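Local coordinates for protein TetR family transcriptional repressor LfrR (Mycobacterium smegmatis, PDB 2V57) that represses transcription of the lfrRA operon by binding directly to the promoter region of the lfrR-lfrA genes as a TetR-family regulator, at residues 64-67 / 68-72; 71-74 / 75-79; 94-97 / 98-101; 116-119 / 120-124. All blocks are in the same frame, centred on the assembly; numbering follows the deposited sequence.

In the fold
All four contacts are local, each within a turn or two of helix, so none closes a long loop and none crosses another. Contact 1 (64-72) lies midway along helix 56-77, the helix that follows the DNA-binding region, and contact 2 (71-79) continues it to the helix end, sharing Ser-71 and Asn-72. Contact 3 (94-101) closes the end of helix 85-97 and returns to helix 56-77: Ser-71 OG meets Gln-96 OE1, and Leu-99 packs on Leu-70. Contact 4 (116-124), a short surface helix, lies along contact 1 through Asp-69 with Tyr-121 and His-68 with Ile-124. Contacts 3 and 4 do not touch, their nearest atoms about 10 Å apart.

Contact 1 of 4, residues 64-67 / 68-72. With SO4 (sulfate ion), chain G.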
ATOM      1  N   ALA B  64      15.107  -0.610  -0.589  1.00 17.66           N
ATOM      2  CA  ALA B  64      14.057  -0.612  -1.608  1.00 18.45           C
ATOM      3  C   ALA B  64      14.606  -1.092  -2.956  1.00 16.58           C
ATOM      4  O   ALA B  64      14.002  -1.946  -3.618  1.00 19.46           O
ATOM      5  CB  ALA B  64      13.393   0.786  -1.714  1.00 14.69           C
ATOM      6  N   ARG B  65      15.747  -0.554  -3.379  1.00 15.33           N
ATOM      7  CA  ARG B  65      16.450  -1.127  -4.522  1.00 14.36           C
ATOM      8  C   ARG B  65      16.646  -2.664  -4.380  1.00 20.55           C
ATOM      9  O   ARG B  65      16.298  -3.438  -5.276  1.00 20.24           O
ATOM     10  CB  ARG B  65      17.796  -0.412  -4.770  1.00 14.03           C
ATOM     11  CG  ARG B  65      17.682   1.025  -5.329  1.00 14.78           C
ATOM     12  CD  ARG B  65      19.049   1.509  -5.837  1.00 15.98           C
ATOM     13  NE  ARG B  65      20.053   1.672  -4.774  1.00 17.86           N
ATOM     14  CZ  ARG B  65      20.132   2.750  -3.984  1.00 23.05           C
ATOM     15  NH1 ARG B  65      21.089   2.849  -3.073  1.00 20.44           N
ATOM     16  NH2 ARG B  65      19.258   3.742  -4.108  1.00 19.34           N
ATOM     17  N   HIS B  66      17.180  -3.099  -3.246  1.00 13.92           N
ATOM     18  CA  HIS B  66      17.469  -4.515  -3.030  1.00 15.20           C
ATOM     19  C   HIS B  66      16.213  -5.387  -3.143  1.00 20.64           C
ATOM     20  O   HIS B  66      16.239  -6.418  -3.831  1.00 20.98           O
ATOM     21  CB  HIS B  66      18.172  -4.729  -1.677  1.00 18.60           C
ATOM     22  CG  HIS B  66      18.509  -6.169  -1.385  1.00 24.36           C
ATOM     23  ND1 HIS B  66      19.399  -6.900  -2.143  1.00 26.26           N
ATOM     24  CD2 HIS B  66      18.086  -6.998  -0.401  1.00 24.95           C
ATOM     25  CE1 HIS B  66      19.498  -8.122  -1.644  1.00 32.12           C
ATOM     26  NE2 HIS B  66      18.712  -8.206  -0.589  1.00 27.39           N
ATOM     27  N   VAL B  67      15.120  -4.967  -2.497  1.00 20.35           N
ATOM     28  CA  VAL B  67      13.856  -5.681  -2.600  1.00 18.45           C
ATOM     29  C   VAL B  67      13.295  -5.728  -4.018  1.00 18.40           C
ATOM     30  O   VAL B  67      12.806  -6.774  -4.445  1.00 16.59           O
ATOM     31  CB  VAL B  67      12.785  -5.144  -1.609  1.00 19.23           C
ATOM     32  CG1 VAL B  67      11.458  -5.869  -1.813  1.00 21.24           C
ATOM     33  CG2 VAL B  67      13.276  -5.327  -0.166  1.00 17.92           C
ATOM     34  N   HIS B  68      13.335  -4.605  -4.741  1.00 15.68           N
ATOM     35  CA  HIS B  68      12.940  -4.619  -6.155  1.00 23.84           C
ATOM     36  C   HIS B  68      13.800  -5.612  -6.952  1.00 22.07           C
ATOM     37  O   HIS B  68      13.283  -6.346  -7.810  1.00 21.60           O
ATOM     38  CB  HIS B  68      13.033  -3.223  -6.776  1.00 19.64           C
ATOM     39  CG  HIS B  68      12.637  -3.180  -8.215  1.00 24.36           C
ATOM     40  ND1 HIS B  68      11.340  -3.385  -8.636  1.00 20.55           N
ATOM     41  CD2 HIS B  68      13.369  -2.976  -9.336  1.00 22.48           C
ATOM     42  CE1 HIS B  68      11.289  -3.294  -9.951  1.00 21.25           C
ATOM     43  NE2 HIS B  68      12.506  -3.043 -10.401  1.00 24.11           N
ATOM     44  N   ASP B  69      15.101  -5.651  -6.655  1.00 21.69           N
ATOM     45  CA  ASP B  69      16.007  -6.642  -7.266  1.00 23.82           C
ATOM     46  C   ASP B  69      15.550  -8.083  -6.978  1.00 23.91           C
ATOM     47  O   ASP B  69      15.544  -8.945  -7.871  1.00 21.09           O
ATOM     48  CB  ASP B  69      17.431  -6.516  -6.717  1.00 28.43           C
ATOM     49  CG  ASP B  69      18.164  -5.281  -7.198  1.00 30.50           C
ATOM     50  OD1 ASP B  69      17.772  -4.665  -8.222  1.00 27.91           O
ATOM     51  OD2 ASP B  69      19.165  -4.942  -6.528  1.00 31.69           O
ATOM     52  N   LEU B  70      15.217  -8.350  -5.719  1.00 20.18           N
ATOM     53  CA  LEU B  70      14.772  -9.685  -5.315  1.00 24.09           C
ATOM     54  C   LEU B  70      13.488 -10.058  -6.025  1.00 20.99           C
ATOM     55  O   LEU B  70      13.295 -11.212  -6.415  1.00 22.49           O
ATOM     56  CB  LEU B  70      14.551  -9.743  -3.819  1.00 21.61           C
ATOM     57  CG  LEU B  70      15.805  -9.591  -2.964  1.00 24.42           C
ATOM     58  CD1 LEU B  70      15.416  -9.397  -1.498  1.00 32.35           C
ATOM     59  CD2 LEU B  70      16.674 -10.802  -3.152  1.00 21.09           C
ATOM     60  N   SER B  71      12.617  -9.070  -6.191  1.00 20.34           N
ATOM     61  CA  SER B  71      11.333  -9.274  -6.852  1.00 22.64           C
ATOM     62  C   SER B  71      11.533  -9.713  -8.305  1.00 25.54           C
ATOM     63  O   SER B  71      10.891 -10.664  -8.786  1.00 23.66           O
ATOM     64  CB  SER B  71      10.510  -7.994  -6.786  1.00 21.09           C
ATOM     65  OG  SER B  71       9.349  -8.113  -7.571  1.00 21.99           O
ATOM     66  N   ASN B  72      12.434  -9.020  -8.996  1.00 22.07           N
ATOM     67  CA  ASN B  72      12.796  -9.366 -10.373  1.00 21.60           C
ATOM     68  C   ASN B  72      13.429 -10.739 -10.491  1.00 19.01           C
ATOM     69  O   ASN B  72      13.121 -11.497 -11.413  1.00 26.66           O
ATOM     70  CB  ASN B  72      13.743  -8.305 -10.963  1.00 20.81           C
ATOM     71  CG  ASN B  72      13.011  -7.041 -11.360  1.00 28.09           C
ATOM     72  OD1 ASN B  72      11.840  -7.085 -11.740  1.00 27.41           O
ATOM     73  ND2 ASN B  72      13.697  -5.904 -11.275  1.00 26.31           N
TER
HETATM   74  S   SO4 G1187      23.623   0.113  -2.077  1.00 25.53           S
HETATM   75  O1  SO4 G1187      22.429   0.274  -2.886  1.00 26.42           O
HETATM   76  O2  SO4 G1187      23.473  -0.962  -1.114  1.00 26.85           O
HETATM   77  O3  SO4 G1187      24.791  -0.188  -2.921  1.00 24.12           O
HETATM   78  O4  SO4 G1187      23.834   1.378  -1.370  1.00 20.84           O
HETATM   79  O   HOH W   1      20.799  -6.298  -4.699  1.00 35.69           O
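His-66 and Leu-70 meet one turn apart on helix 56-77, the helix that links the helix-turn-helix DNA-binding part of this TetR-type fold to its helical body. Leu-70 CG sits over one face of the imidazole in a CH-pi contact, 4.2 Å from the centroid of the His-66 ring and 17° off its normal. The point of contact is shifted toward the rim, where Leu-70 CD1 reaches His-66 NE2 at 3.6 Å. His-66 holds its ring there with CG anti to the backbone N (chi1 -180°), and Met-24 of helix 11-27 packs against both side chains. The close-packed flank belongs to Ala-64 and Val-67, both buried; Val-67 fits against Ile-102, Val-103 and Val-106 of helix 102-106. A backbone bond of 2.9 Å from Ser-71 N to Val-67 O links these two residues.

The looser flank is polar and watered. A water donates to Asp-69 OD2 and also hydrogen-bonds His-66 ND1, lying in the plane of the imidazole at its edge; it bridges two groups whose ND1 and OD2 are 4.8 Å apart. Asp-69 OD1 is taken by Tyr-121 OH. Arg-65 reaches outward to a sulfate, probably from the crystallisation liquor and also bound by Arg-16 and Tyr-53. Arg-65 NH1 bonds sulfate O1 at 2.9 Å, and NE makes a weak bond to the same oxygen at 3.3 Å.

Contact 2 of 4, residues 71-74 / 75-79; sequences SNAA and IERAD
Arg-77 curls back over the preceding turn and lays its guanidinium above the Ala-73 carbonyl. Its CB starts 3.4 Å from Ala-73 O, the same oxygen that accepts the Arg-77 backbone N-H. The chain first runs out extended through CD, CG pointing directly away from the backbone N (chi1 -171°), then bends at chi3 (-59°), which brings NE and CZ round toward the earlier turn. Ala-73 O consequently faces one side of the guanidinium, offset toward its rim, with CZ 3.9 Å from that oxygen. The two terminal nitrogens part company: NH1 approaches Ala-74 CA at 3.6 Å, whereas NH2 comes to 3.8 Å from the Ala-73 methyl CB. These are van der Waals contacts along the helix surface.

This is the C-terminal end of helix 56-77, the long helix that runs from the DNA-binding part into the helical body of the TetR-type fold. Its last turn slackens as the Ala-78 N to Ala-74 O bond becomes weak, and Asp-79 leaves the helix with positive phi. Arg-91 of helix 85-97 bonds the carbonyls of Ala-78 and Asp-79. On the buried side Ile-75 CG1 presses on Ser-71 O at 3.0 Å, and both Ala-74 and Ile-75 touch Gln-96. Toward solvent, Glu-76 extends its chain and a water donates to both Glu-76 OE1, at 2.8 Å, and Asn-72 O.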
ATOM      1  N   SER B  71      12.617  -9.070  -6.191  1.00 20.34           N
ATOM      2  CA  SER B  71      11.333  -9.274  -6.852  1.00 22.64           C
ATOM      3  C   SER B  71      11.533  -9.713  -8.305  1.00 25.54           C
ATOM      4  O   SER B  71      10.891 -10.664  -8.786  1.00 23.66           O
ATOM      5  CB  SER B  71      10.510  -7.994  -6.786  1.00 21.09           C
ATOM      6  OG  SER B  71       9.349  -8.113  -7.571  1.00 21.99           O
ATOM      7  N   ASN B  72      12.434  -9.020  -8.996  1.00 22.07           N
ATOM      8  CA  ASN B  72      12.796  -9.366 -10.373  1.00 21.60           C
ATOM      9  C   ASN B  72      13.429 -10.739 -10.491  1.00 19.01           C
ATOM     10  O   ASN B  72      13.121 -11.497 -11.413  1.00 26.66           O
ATOM     11  CB  ASN B  72      13.743  -8.305 -10.963  1.00 20.81           C
ATOM     12  CG  ASN B  72      13.011  -7.041 -11.360  1.00 28.09           C
ATOM     13  OD1 ASN B  72      11.840  -7.085 -11.740  1.00 27.41           O
ATOM     14  ND2 ASN B  72      13.697  -5.904 -11.275  1.00 26.31           N
ATOM     15  N   ALA B  73      14.326 -11.062  -9.575  1.00 23.40           N
ATOM     16  CA  ALA B  73      14.983 -12.363  -9.628  1.00 25.75           C
ATOM     17  C   ALA B  73      13.955 -13.460  -9.368  1.00 26.40           C
ATOM     18  O   ALA B  73      14.013 -14.534  -9.974  1.00 26.05           O
ATOM     19  CB  ALA B  73      16.116 -12.442  -8.627  1.00 26.24           C
ATOM     20  N   ALA B  74      12.997 -13.180  -8.484  1.00 29.58           N
ATOM     21  CA  ALA B  74      12.006 -14.186  -8.111  1.00 29.39           C
ATOM     22  C   ALA B  74      11.038 -14.503  -9.252  1.00 30.38           C
ATOM     23  O   ALA B  74      10.669 -15.660  -9.462  1.00 32.38           O
ATOM     24  CB  ALA B  74      11.253 -13.762  -6.870  1.00 27.80           C
ATOM     25  N   ILE B  75      10.625 -13.481  -9.987  1.00 26.65           N
ATOM     26  CA  ILE B  75       9.743 -13.689 -11.132  1.00 26.92           C
ATOM     27  C   ILE B  75      10.441 -14.551 -12.174  1.00 31.71           C
ATOM     28  O   ILE B  75       9.839 -15.436 -12.791  1.00 32.31           O
ATOM     29  CB  ILE B  75       9.366 -12.368 -11.796  1.00 37.03           C
ATOM     30  CG1 ILE B  75       8.795 -11.400 -10.762  1.00 38.86           C
ATOM     31  CG2 ILE B  75       8.367 -12.613 -12.917  1.00 40.37           C
ATOM     32  CD1 ILE B  75       8.455 -10.040 -11.330  1.00 45.62           C
ATOM     33  N   GLU B  76      11.724 -14.284 -12.358  1.00 29.86           N
ATOM     34  CA  GLU B  76      12.554 -15.032 -13.286  1.00 37.68           C
ATOM     35  C   GLU B  76      12.655 -16.500 -12.850  1.00 34.81           C
ATOM     36  O   GLU B  76      12.526 -17.419 -13.672  1.00 33.73           O
ATOM     37  CB  GLU B  76      13.940 -14.377 -13.315  1.00 42.90           C
ATOM     38  CG  GLU B  76      14.938 -14.924 -14.296  1.00 55.76           C
ATOM     39  CD  GLU B  76      16.184 -14.044 -14.376  1.00 64.08           C
ATOM     40  OE1 GLU B  76      16.340 -13.139 -13.522  1.00 64.15           O
ATOM     41  OE2 GLU B  76      17.002 -14.247 -15.293  1.00 70.21           O
ATOM     42  N   ARG B  77      12.887 -16.707 -11.555  1.00 32.25           N
ATOM     43  CA  ARG B  77      13.091 -18.037 -10.978  1.00 36.51           C
ATOM     44  C   ARG B  77      11.815 -18.883 -11.065  1.00 39.15           C
ATOM     45  O   ARG B  77      11.866 -20.111 -11.029  1.00 39.92           O
ATOM     46  CB  ARG B  77      13.542 -17.895  -9.519  1.00 40.16           C
ATOM     47  CG  ARG B  77      14.006 -19.169  -8.839  1.00 46.26           C
ATOM     48  CD  ARG B  77      14.608 -18.862  -7.465  1.00 50.35           C
ATOM     49  NE  ARG B  77      15.745 -17.943  -7.548  1.00 53.85           N
ATOM     50  CZ  ARG B  77      15.725 -16.671  -7.147  1.00 51.70           C
ATOM     51  NH1 ARG B  77      14.625 -16.140  -6.614  1.00 39.28           N
ATOM     52  NH2 ARG B  77      16.821 -15.931  -7.273  1.00 52.97           N
ATOM     53  N   ALA B  78      10.672 -18.223 -11.193  1.00 30.53           N
ATOM     54  CA  ALA B  78       9.394 -18.914 -11.269  1.00 32.17           C
ATOM     55  C   ALA B  78       9.100 -19.503 -12.654  1.00 36.44           C
ATOM     56  O   ALA B  78       8.031 -20.081 -12.870  1.00 35.08           O
ATOM     57  CB  ALA B  78       8.268 -17.975 -10.850  1.00 29.21           C
ATOM     58  N   ASP B  79      10.041 -19.355 -13.587  1.00 37.15           N
ATOM     59  CA  ASP B  79       9.855 -19.842 -14.961  1.00 35.88           C
ATOM     60  C   ASP B  79       8.449 -19.509 -15.458  1.00 34.86           C
ATOM     61  O   ASP B  79       7.671 -20.397 -15.815  1.00 32.18           O
ATOM     62  CB  ASP B  79      10.105 -21.350 -15.049  1.00 37.59           C
TER
HETATM   63  O   HOH W   2      14.385 -11.152 -14.014  1.00 52.94           O

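Contact 3 of 4, residues 94-97 / 98-101; sequences ESQL and DLGP
Gln-96 and Leu-99 lie side by side and point the same way, toward helix 56-77. Leu-99 CD1 touches Gln-96 OE1 at 3.4 Å, so a methyl group runs alongside the amide while the amide itself is engaged in bonds of its own. The Gln-96 chain bends at chi2 (-62°), which swings the amide back along its own helix: NE2 donates to Ser-95 OG at 3.2 Å, with the hydroxyl oxygen 15° out of the amide plane, and OE1 bonds Ser-71 OG. Ser-95 OG is also hydrogen-bonded to Val-92 O, one turn earlier in helix 85-97. The Leu-99 side chain also packs on Leu-70 and Ser-71.

Leu-97 is directed to another side, its branch fitting among Met-156, Tyr-160, Ile-172 and Val-173 from two other helices. The Asp-98 carboxylate turns back toward the backbone carbonyl of Glu-94. Its OD2 lies 3.3 Å from Glu-94 O, two acceptors that do not bond, and has its salt bridge with Arg-169.

The backbone bonds change character along this stretch. Asp-98 N still reaches Glu-94 O at 2.9 Å in the helical pattern. Leu-99 N instead bonds Gln-96 O at 3.1 Å from above the carbonyl plane, and that oxygen also bonds Tyr-160 OH. Gly-100 N then bonds Leu-97 O, also at 3.1 Å, and with Gly-100 at positive phi the type I beta turn Leu-97 to Gly-100 terminates helix 85-97.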
ATOM      1  N   GLU B  94       3.444 -17.052  -5.654  1.00 20.78           N
ATOM      2  CA  GLU B  94       4.259 -17.583  -4.561  1.00 20.05           C
ATOM      3  C   GLU B  94       5.597 -16.876  -4.467  1.00 23.25           C
ATOM      4  O   GLU B  94       6.032 -16.492  -3.381  1.00 27.44           O
ATOM      5  CB  GLU B  94       4.482 -19.091  -4.737  1.00 24.39           C
ATOM      6  CG  GLU B  94       3.231 -19.901  -4.510  1.00 28.22           C
ATOM      7  CD  GLU B  94       3.353 -21.323  -5.014  1.00 41.80           C
ATOM      8  OE1 GLU B  94       4.272 -21.604  -5.810  1.00 45.23           O
ATOM      9  OE2 GLU B  94       2.523 -22.165  -4.618  1.00 46.87           O
ATOM     10  N   SER B  95       6.244 -16.712  -5.618  1.00 22.84           N
ATOM     11  CA  SER B  95       7.561 -16.096  -5.685  1.00 26.01           C
ATOM     12  C   SER B  95       7.556 -14.712  -5.041  1.00 26.72           C
ATOM     13  O   SER B  95       8.481 -14.372  -4.307  1.00 27.18           O
ATOM     14  CB  SER B  95       8.069 -16.030  -7.136  1.00 26.22           C
ATOM     15  OG  SER B  95       7.532 -14.922  -7.868  1.00 32.43           O
ATOM     16  N   GLN B  96       6.509 -13.928  -5.296  1.00 22.99           N
ATOM     17  CA  GLN B  96       6.385 -12.600  -4.690  1.00 19.14           C
ATOM     18  C   GLN B  96       5.911 -12.631  -3.233  1.00 20.67           C
ATOM     19  O   GLN B  96       6.354 -11.816  -2.418  1.00 24.17           O
ATOM     20  CB  GLN B  96       5.463 -11.697  -5.528  1.00 20.83           C
ATOM     21  CG  GLN B  96       5.900 -11.613  -6.981  1.00 23.21           C
ATOM     22  CD  GLN B  96       7.288 -11.003  -7.152  1.00 23.70           C
ATOM     23  OE1 GLN B  96       7.529  -9.861  -6.763  1.00 24.12           O
ATOM     24  NE2 GLN B  96       8.203 -11.764  -7.747  1.00 22.45           N
ATOM     25  N   LEU B  97       5.006 -13.545  -2.896  1.00 17.04           N
ATOM     26  CA  LEU B  97       4.571 -13.657  -1.509  1.00 21.85           C
ATOM     27  C   LEU B  97       5.779 -13.957  -0.609  1.00 30.13           C
ATOM     28  O   LEU B  97       5.875 -13.456   0.518  1.00 25.56           O
ATOM     29  CB  LEU B  97       3.495 -14.733  -1.338  1.00 17.27           C
ATOM     30  CG  LEU B  97       2.733 -14.746  -0.014  1.00 22.59           C
ATOM     31  CD1 LEU B  97       1.924 -13.465   0.219  1.00 29.38           C
ATOM     32  CD2 LEU B  97       1.826 -15.997   0.089  1.00 28.15           C
ATOM     33  N   ASP B  98       6.712 -14.748  -1.130  1.00 24.39           N
ATOM     34  CA  ASP B  98       7.842 -15.204  -0.333  1.00 30.41           C
ATOM     35  C   ASP B  98       8.864 -14.089  -0.055  1.00 30.03           C
ATOM     36  O   ASP B  98       9.798 -14.279   0.716  1.00 33.65           O
ATOM     37  CB  ASP B  98       8.514 -16.418  -0.991  1.00 31.55           C
ATOM     38  CG  ASP B  98       7.655 -17.685  -0.912  1.00 36.14           C
ATOM     39  OD1 ASP B  98       6.695 -17.732  -0.112  1.00 34.34           O
ATOM     40  OD2 ASP B  98       7.944 -18.638  -1.661  1.00 39.03           O
ATOM     41  N   LEU B  99       8.681 -12.927  -0.669  1.00 27.03           N
ATOM     42  CA  LEU B  99       9.536 -11.783  -0.376  1.00 24.67           C
ATOM     43  C   LEU B  99       9.266 -11.300   1.052  1.00 25.25           C
ATOM     44  O   LEU B  99      10.130 -10.694   1.677  1.00 28.09           O
ATOM     45  CB  LEU B  99       9.297 -10.627  -1.368  1.00 24.40           C
ATOM     46  CG  LEU B  99       9.580 -10.854  -2.862  1.00 30.17           C
ATOM     47  CD1 LEU B  99       9.018  -9.725  -3.726  1.00 32.88           C
ATOM     48  CD2 LEU B  99      11.077 -11.021  -3.103  1.00 31.20           C
ATOM     49  N   GLY B 100       8.056 -11.541   1.555  1.00 26.68           N
ATOM     50  CA  GLY B 100       7.721 -11.175   2.918  1.00 28.83           C
ATOM     51  C   GLY B 100       7.185  -9.759   3.073  1.00 30.45           C
ATOM     52  O   GLY B 100       7.114  -8.993   2.111  1.00 24.03           O
ATOM     53  N   PRO B 101       6.790  -9.408   4.301  1.00 31.53           N
ATOM     54  CA  PRO B 101       6.129  -8.135   4.584  1.00 26.33           C
ATOM     55  C   PRO B 101       7.012  -6.900   4.417  1.00 26.33           C
ATOM     56  O   PRO B 101       6.474  -5.808   4.541  1.00 25.05           O
ATOM     57  CB  PRO B 101       5.692  -8.293   6.052  1.00 33.13           C
ATOM     58  CG  PRO B 101       6.633  -9.324   6.604  1.00 36.40           C
ATOM     59  CD  PRO B 101       6.796 -10.293   5.479  1.00 36.10           C
TER

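Contact 4 of 4, residues 116-119 / 120-124; sequences PELA and AYFDI
Ala-119 O is gripped twice: the backbone N-H of Asp-123 bonds it at 3.1 Å, and a water donates to it at 2.6 Å. The same water donates to Asp-123 OD1 at 2.7 Å, tying carboxylate and carbonyl together through one bridging molecule. Asp-123 has its CG anti to its own carbonyl carbon (chi1 -76°), which turns the carboxylate back toward the preceding turn. Its OD1 then lies 3.3 Å from Ala-119 O; these are two acceptors, and the water beside them donates to both.

On the inward side Leu-118 and Phe-122, one turn apart, pack together. Leu-118 CG lies over one face of the phenyl ring, with CG 4.2 Å from Phe-122 CE1. Along the backbone Phe-122 N donates to Leu-118 O at 3.0 Å. Helix 116-123 is a short two-turn helix of the TetR-type body, lying against helix 56-77: Leu-118 and Phe-122 both touch Ala-64, and Pro-110 of helix 109-112 packs on the same pair. The Phe-122 ring also meets the His-68 ring, their planes at about 25°.

The Tyr-121 side chain projects from a different flank, its ring carbon CG turned to the far side of CB from the backbone N (chi1 -162°). Its ring passes Arg-65, and its OH is hydrogen-bonded to Asp-69 of helix 56-77. Its backbone N bonds Glu-117 O at 3.0 Å. Past the last turn, Ile-124 O accepts a hydrogen bond from His-68 NE2 and a weak one from Asn-72 ND2.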
ATOM      1  N   PRO B 116      12.250  10.459  -7.362  1.00 25.22           N
ATOM      2  CA  PRO B 116      12.001  10.088  -8.758  1.00 27.08           C
ATOM      3  C   PRO B 116      13.044   9.096  -9.250  1.00 22.93           C
ATOM      4  O   PRO B 116      12.753   8.270 -10.108  1.00 18.80           O
ATOM      5  CB  PRO B 116      12.155  11.414  -9.519  1.00 28.72           C
ATOM      6  CG  PRO B 116      12.050  12.478  -8.489  1.00 31.74           C
ATOM      7  CD  PRO B 116      12.510  11.902  -7.203  1.00 27.23           C
ATOM      8  N   GLU B 117      14.255   9.173  -8.712  1.00 19.08           N
ATOM      9  CA  GLU B 117      15.278   8.206  -9.104  1.00 27.40           C
ATOM     10  C   GLU B 117      14.905   6.787  -8.666  1.00 24.43           C
ATOM     11  O   GLU B 117      15.141   5.812  -9.397  1.00 19.87           O
ATOM     12  CB  GLU B 117      16.657   8.595  -8.549  1.00 29.93           C
ATOM     13  CG  GLU B 117      17.698   7.498  -8.693  1.00 30.18           C
ATOM     14  CD  GLU B 117      17.915   7.086 -10.154  1.00 35.47           C
ATOM     15  OE1 GLU B 117      17.639   7.897 -11.077  1.00 30.29           O
ATOM     16  OE2 GLU B 117      18.358   5.940 -10.379  1.00 38.42           O
ATOM     17  N   LEU B 118      14.325   6.659  -7.471  1.00 18.94           N
ATOM     18  CA  LEU B 118      13.922   5.345  -6.993  1.00 19.08           C
ATOM     19  C   LEU B 118      12.702   4.888  -7.793  1.00 20.49           C
ATOM     20  O   LEU B 118      12.540   3.695  -8.055  1.00 17.34           O
ATOM     21  CB  LEU B 118      13.607   5.364  -5.493  1.00 18.26           C
ATOM     22  CG  LEU B 118      13.451   4.018  -4.782  1.00 20.67           C
ATOM     23  CD1 LEU B 118      14.781   3.196  -4.821  1.00 17.18           C
ATOM     24  CD2 LEU B 118      12.974   4.235  -3.355  1.00 17.74           C
ATOM     25  N   ALA B 119      11.858   5.838  -8.190  1.00 19.20           N
ATOM     26  CA  ALA B 119      10.693   5.504  -9.009  1.00 20.17           C
ATOM     27  C   ALA B 119      11.157   4.911 -10.349  1.00 22.90           C
ATOM     28  O   ALA B 119      10.577   3.941 -10.840  1.00 22.41           O
ATOM     29  CB  ALA B 119       9.825   6.714  -9.229  1.00 21.04           C
ATOM     30  N   ALA B 120      12.190   5.511 -10.935  1.00 20.07           N
ATOM     31  CA  ALA B 120      12.768   5.021 -12.195  1.00 23.26           C
ATOM     32  C   ALA B 120      13.365   3.630 -12.011  1.00 19.69           C
ATOM     33  O   ALA B 120      13.236   2.759 -12.881  1.00 20.69           O
ATOM     34  CB  ALA B 120      13.842   6.006 -12.743  1.00 17.66           C
ATOM     35  N   TYR B 121      14.017   3.414 -10.874  1.00 16.71           N
ATOM     36  CA  TYR B 121      14.571   2.097 -10.569  1.00 17.14           C
ATOM     37  C   TYR B 121      13.492   1.010 -10.529  1.00 21.07           C
ATOM     38  O   TYR B 121      13.674  -0.069 -11.105  1.00 22.78           O
ATOM     39  CB  TYR B 121      15.314   2.129  -9.234  1.00 18.01           C
ATOM     40  CG  TYR B 121      16.275   0.974  -9.033  1.00 19.30           C
ATOM     41  CD1 TYR B 121      17.601   1.067  -9.454  1.00 18.54           C
ATOM     42  CD2 TYR B 121      15.863  -0.195  -8.414  1.00 16.42           C
ATOM     43  CE1 TYR B 121      18.498   0.008  -9.262  1.00 20.08           C
ATOM     44  CE2 TYR B 121      16.738  -1.265  -8.229  1.00 16.45           C
ATOM     45  CZ  TYR B 121      18.045  -1.163  -8.648  1.00 19.75           C
ATOM     46  OH  TYR B 121      18.903  -2.232  -8.444  1.00 22.15           O
ATOM     47  N   PHE B 122      12.383   1.305  -9.844  1.00 15.34           N
ATOM     48  CA  PHE B 122      11.257   0.386  -9.675  1.00 19.38           C
ATOM     49  C   PHE B 122      10.579   0.075 -11.011  1.00 19.71           C
ATOM     50  O   PHE B 122       9.964  -0.973 -11.171  1.00 24.38           O
ATOM     51  CB  PHE B 122      10.200   1.021  -8.751  1.00 18.41           C
ATOM     52  CG  PHE B 122      10.423   0.775  -7.275  1.00 19.87           C
ATOM     53  CD1 PHE B 122      11.669   0.388  -6.779  1.00 22.49           C
ATOM     54  CD2 PHE B 122       9.377   0.960  -6.372  1.00 22.37           C
ATOM     55  CE1 PHE B 122      11.856   0.166  -5.419  1.00 23.36           C
ATOM     56  CE2 PHE B 122       9.560   0.747  -5.015  1.00 21.70           C
ATOM     57  CZ  PHE B 122      10.797   0.354  -4.535  1.00 24.93           C
ATOM     58  N   ASP B 123      10.652   1.011 -11.950  1.00 21.32           N
ATOM     59  CA  ASP B 123      10.042   0.819 -13.263  1.00 27.23           C
ATOM     60  C   ASP B 123      10.628  -0.375 -14.008  1.00 27.86           C
ATOM     61  O   ASP B 123       9.922  -1.040 -14.775  1.00 22.09           O
ATOM     62  CB  ASP B 123      10.232   2.057 -14.132  1.00 28.51           C
ATOM     63  CG  ASP B 123       9.319   3.183 -13.743  1.00 36.50           C
ATOM     64  OD1 ASP B 123       8.310   2.928 -13.050  1.00 35.89           O
ATOM     65  OD2 ASP B 123       9.614   4.330 -14.139  1.00 40.77           O
ATOM     66  N   ILE B 124      11.918  -0.632 -13.805  1.00 25.99           N
ATOM     67  CA  ILE B 124      12.611  -1.626 -14.631  1.00 23.72           C
ATOM     68  C   ILE B 124      12.159  -3.020 -14.251  1.00 25.52           C
ATOM     69  O   ILE B 124      12.286  -3.428 -13.094  1.00 27.36           O
ATOM     70  CB  ILE B 124      14.153  -1.472 -14.573  1.00 23.02           C
ATOM     71  CG1 ILE B 124      14.542  -0.125 -15.179  1.00 30.95           C
ATOM     72  CG2 ILE B 124      14.839  -2.626 -15.318  1.00 23.39           C
ATOM     73  CD1 ILE B 124      16.029   0.124 -15.231  1.00 41.03           C
TER
HETATM   74  O   HOH W   3       8.102   3.465 -10.443  1.00 35.49           O